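HepC.19480.a.B1 (Helicobacter pylori, PDB 6MTZ) is of unknown function but probably belongs to the DHH-DHHA1 phosphoesterases, which hydrolyse phosphate esters with the help of metal ions. Local coordinates at residues L283-Y292 / L303-L314. Numbering follows the deposited sequence.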
loop_
_atom_site.group_PDB
_atom_site.type_symbol
_atom_site.label_atom_id
_atom_site.label_comp_id
_atom_site.label_asym_id
_atom_site.label_seq_id
_atom_site.Cartn_x
_atom_site.Cartn_y
_atom_site.Cartn_z
ATOM N N LEU A 283 -0.433 23.674 4.059
ATOM C CA LEU A 283 -1.111 24.941 4.281
ATOM C C LEU A 283 -0.359 26.094 3.636
ATOM O O LEU A 283 -0.987 27.032 3.134
ATOM C CB LEU A 283 -1.296 25.166 5.780
ATOM C CG LEU A 283 -2.249 24.147 6.411
ATOM C CD1 LEU A 283 -2.255 24.213 7.938
ATOM C CD2 LEU A 283 -3.663 24.329 5.861
ATOM N N THR A 284 0.973 26.032 3.595
ATOM C CA THR A 284 1.721 27.081 2.907
ATOM C C THR A 284 1.464 27.037 1.402
ATOM O O THR A 284 1.159 28.065 0.783
ATOM C CB THR A 284 3.216 26.954 3.204
ATOM O OG1 THR A 284 3.438 27.053 4.616
ATOM C CG2 THR A 284 3.981 28.055 2.508
ATOM N N GLN A 285 1.578 25.851 0.799
ATOM C CA GLN A 285 1.363 25.706 -0.638
ATOM C C GLN A 285 -0.093 25.933 -1.037
ATOM O O GLN A 285 -0.367 26.221 -2.210
ATOM C CB GLN A 285 1.804 24.310 -1.101
ATOM C CG GLN A 285 3.300 24.002 -1.001
ATOM C CD GLN A 285 3.613 22.556 -1.385
ATOM O OE1 GLN A 285 2.712 21.731 -1.528
ATOM N NE2 GLN A 285 4.893 22.249 -1.555
ATOM N N ASN A 286 -1.034 25.795 -0.106
ATOM C CA ASN A 286 -2.459 25.886 -0.411
ATOM C C ASN A 286 -3.104 26.845 0.571
ATOM O O ASN A 286 -3.862 26.434 1.459
ATOM C CB ASN A 286 -3.114 24.506 -0.364
ATOM C CG ASN A 286 -2.504 23.552 -1.361
ATOM O OD1 ASN A 286 -2.889 23.529 -2.532
ATOM N ND2 ASN A 286 -1.525 22.778 -0.912
ATOM N N PRO A 287 -2.833 28.146 0.426
ATOM C CA PRO A 287 -3.272 29.106 1.449
ATOM C C PRO A 287 -4.776 29.196 1.589
ATOM O O PRO A 287 -5.240 29.759 2.582
ATOM C CB PRO A 287 -2.676 30.437 0.963
ATOM C CG PRO A 287 -2.538 30.269 -0.518
ATOM C CD PRO A 287 -2.225 28.810 -0.742
ATOM N N ASP A 288 -5.547 28.661 0.635
ATOM C CA ASP A 288 -7.004 28.710 0.709
ATOM C C ASP A 288 -7.562 27.809 1.801
ATOM O O ASP A 288 -8.737 27.943 2.152
ATOM C CB ASP A 288 -7.621 28.360 -0.657
ATOM C CG ASP A 288 -7.056 27.077 -1.270
ATOM O OD1 ASP A 288 -7.737 26.039 -1.164
ATOM O OD2 ASP A 288 -5.957 27.104 -1.878
ATOM N N PHE A 289 -6.756 26.915 2.355
ATOM C CA PHE A 289 -7.177 26.079 3.469
ATOM C C PHE A 289 -6.793 26.732 4.791
ATOM O O PHE A 289 -5.727 27.347 4.911
ATOM C CB PHE A 289 -6.559 24.685 3.359
ATOM C CG PHE A 289 -7.220 23.816 2.323
ATOM C CD1 PHE A 289 -6.842 23.894 0.991
ATOM C CD2 PHE A 289 -8.238 22.936 2.679
ATOM C CE1 PHE A 289 -7.454 23.101 0.036
ATOM C CE2 PHE A 289 -8.849 22.143 1.734
ATOM C CZ PHE A 289 -8.457 22.221 0.412
ATOM N N ASP A 290 -7.683 26.610 5.772
ATOM C CA ASP A 290 -7.481 27.162 7.105
ATOM C C ASP A 290 -6.924 26.167 8.105
ATOM O O ASP A 290 -6.246 26.580 9.052
ATOM C CB ASP A 290 -8.798 27.697 7.646
ATOM C CG ASP A 290 -9.405 28.698 6.722
ATOM O OD1 ASP A 290 -8.742 29.730 6.488
ATOM O OD2 ASP A 290 -10.501 28.429 6.192
ATOM N N PHE A 291 -7.209 24.874 7.949
ATOM C CA PHE A 291 -6.650 23.905 8.874
ATOM C C PHE A 291 -6.449 22.585 8.164
ATOM O O PHE A 291 -6.939 22.352 7.056
ATOM C CB PHE A 291 -7.525 23.732 10.120
ATOM C CG PHE A 291 -8.884 23.170 9.843
ATOM C CD1 PHE A 291 -9.908 23.989 9.376
ATOM C CD2 PHE A 291 -9.148 21.822 10.069
ATOM C CE1 PHE A 291 -11.180 23.476 9.131
ATOM C CE2 PHE A 291 -10.412 21.287 9.822
ATOM C CZ PHE A 291 -11.434 22.113 9.351
ATOM N N TYR A 292 -5.698 21.725 8.827
ATOM C CA TYR A 292 -5.423 20.383 8.366
ATOM C C TYR A 292 -5.861 19.445 9.474
ATOM O O TYR A 292 -5.659 19.739 10.656
ATOM C CB TYR A 292 -3.926 20.218 8.033
ATOM C CG TYR A 292 -3.592 18.929 7.328
ATOM C CD1 TYR A 292 -3.502 17.740 8.031
ATOM C CD2 TYR A 292 -3.374 18.899 5.955
ATOM C CE1 TYR A 292 -3.210 16.553 7.394
ATOM C CE2 TYR A 292 -3.085 17.716 5.308
ATOM C CZ TYR A 292 -3.002 16.545 6.038
ATOM O OH TYR A 292 -2.718 15.355 5.420
ATOM N N LEU A 303 -4.779 18.035 14.631
ATOM C CA LEU A 303 -5.140 19.242 13.905
ATOM C C LEU A 303 -3.959 20.199 13.883
ATOM O O LEU A 303 -3.208 20.301 14.856
ATOM C CB LEU A 303 -6.370 19.932 14.521
ATOM C CG LEU A 303 -7.729 19.254 14.282
ATOM C CD1 LEU A 303 -8.401 18.980 15.604
ATOM C CD2 LEU A 303 -8.644 20.098 13.385
ATOM N N ARG A 304 -3.779 20.867 12.750
ATOM C CA ARG A 304 -2.758 21.890 12.598
ATOM C C ARG A 304 -3.388 23.060 11.871
ATOM O O ARG A 304 -4.336 22.886 11.092
ATOM C CB ARG A 304 -1.534 21.393 11.807
ATOM C CG ARG A 304 -0.777 20.248 12.449
ATOM C CD ARG A 304 0.006 20.694 13.683
ATOM N NE ARG A 304 0.777 19.579 14.222
ATOM C CZ ARG A 304 0.245 18.558 14.895
ATOM N NH1 ARG A 304 -1.062 18.507 15.134
ATOM N NH2 ARG A 304 1.024 17.580 15.331
ATOM N N ALA A 305 -2.857 24.253 12.132
ATOM C CA ALA A 305 -3.257 25.458 11.422
ATOM C C ALA A 305 -2.037 26.344 11.186
ATOM O O ALA A 305 -0.929 26.067 11.656
ATOM C CB ALA A 305 -4.343 26.221 12.184
ATOM N N ASN A 306 -2.251 27.420 10.434
ATOM C CA ASN A 306 -1.192 28.367 10.109
ATOM C C ASN A 306 -1.619 29.782 10.484
ATOM O O ASN A 306 -1.268 30.749 9.805
ATOM C CB ASN A 306 -0.817 28.275 8.627
ATOM C CG ASN A 306 0.522 28.930 8.313
ATOM O OD1 ASN A 306 1.301 29.245 9.213
ATOM N ND2 ASN A 306 0.788 29.139 7.028
ATOM N N GLY A 307 -2.393 29.911 11.561
ATOM C CA GLY A 307 -2.828 31.193 12.061
ATOM C C GLY A 307 -4.241 31.582 11.685
ATOM O O GLY A 307 -4.771 32.539 12.261
ATOM N N ASN A 308 -4.873 30.865 10.755
ATOM C CA ASN A 308 -6.187 31.241 10.250
ATOM C C ASN A 308 -7.311 30.369 10.794
ATOM O O ASN A 308 -8.437 30.440 10.285
ATOM C CB ASN A 308 -6.196 31.204 8.722
ATOM C CG ASN A 308 -5.704 32.500 8.109
ATOM O OD1 ASN A 308 -5.063 33.311 8.779
ATOM N ND2 ASN A 308 -6.010 32.706 6.832
ATOM N N CYS A 309 -7.039 29.551 11.807
ATOM C CA CYS A 309 -8.087 28.758 12.442
ATOM C C CYS A 309 -7.590 28.283 13.795
ATOM O O CYS A 309 -6.584 27.574 13.868
ATOM C CB CYS A 309 -8.479 27.567 11.589
ATOM S SG CYS A 309 -9.576 26.434 12.482
ATOM N N ASP A 310 -8.298 28.657 14.856
ATOM C CA ASP A 310 -7.942 28.188 16.184
ATOM C C ASP A 310 -8.325 26.722 16.325
ATOM O O ASP A 310 -9.465 26.413 16.689
ATOM C CB ASP A 310 -8.644 29.026 17.251
ATOM C CG ASP A 310 -8.121 28.746 18.645
ATOM O OD1 ASP A 310 -7.498 27.681 18.849
ATOM O OD2 ASP A 310 -8.335 29.593 19.537
ATOM N N VAL A 311 -7.387 25.813 16.052
ATOM C CA VAL A 311 -7.723 24.391 16.104
ATOM C C VAL A 311 -7.863 23.885 17.531
ATOM O O VAL A 311 -8.441 22.813 17.742
ATOM C CB VAL A 311 -6.706 23.526 15.335
ATOM C CG1 VAL A 311 -6.826 23.800 13.844
ATOM C CG2 VAL A 311 -5.269 23.771 15.828
ATOM N N CYS A 312 -7.344 24.618 18.518
ATOM C CA CYS A 312 -7.639 24.273 19.904
ATOM C C CYS A 312 -9.131 24.405 20.182
ATOM O O CYS A 312 -9.756 23.492 20.734
ATOM C CB CYS A 312 -6.827 25.151 20.854
ATOM S SG CYS A 312 -7.090 24.775 22.608
ATOM N N GLU A 313 -9.721 25.539 19.793
ATOM C CA GLU A 313 -11.162 25.713 19.950
ATOM C C GLU A 313 -11.934 24.668 19.147
ATOM O O GLU A 313 -12.914 24.089 19.641
ATOM C CB GLU A 313 -11.568 27.130 19.534
ATOM N N LEU A 314 -11.487 24.395 17.916
ATOM C CA LEU A 314 -12.153 23.401 17.076
ATOM C C LEU A 314 -12.203 22.041 17.759
ATOM O O LEU A 314 -13.266 21.409 17.834
ATOM C CB LEU A 314 -11.441 23.294 15.724
ATOM C CG LEU A 314 -12.158 22.606 14.558
ATOM C CD1 LEU A 314 -11.480 22.996 13.242
ATOM C CD2 LEU A 314 -12.179 21.099 14.708
HETATM O O HOH W 1 -4.264 28.394 9.111
#
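L314 sets its CD1 methyl over one face of the F291 ring, 3.9 Å from the centroid and 8° off the normal, a CH-pi contact. C309 SG approaches the same ring obliquely, 4.8 Å from its centroid; L303 CD2 lies 3.8 Å from F291 CD2, its side chain running alongside. A chi1 of 64° sets F291 CG between backbone N and carbonyl carbon, turning the ring to L314, while CB rests on V311 CG1. Branched aliphatic chains and a small thiol suit this broad, buried ring.

Y292 and R304 form a hydrogen-bonded antiparallel pair, Y292 N to R304 O at 2.9 Å and R304 N to Y292 O at 3.0 Å. R304 folds back, its NH1 donating to L303 O at 2.8 Å, and NE reaches S276. One water receives N-H groups from N306 and N308 and donates to D290 O. L283 CD1 packs against A305 CA. D310, N-cap of helix 311-318, accepts E313 N through OD1, its short carboxylate suiting a first-turn N-H.

Y292 and R304 face helix 276-285, and F291 the opposite side, toward helix 311-318: a beta-alpha-beta crossover (264-270, 276-285, 291-295) continued by a beta hairpin, consistent with a DHHA1-type domain.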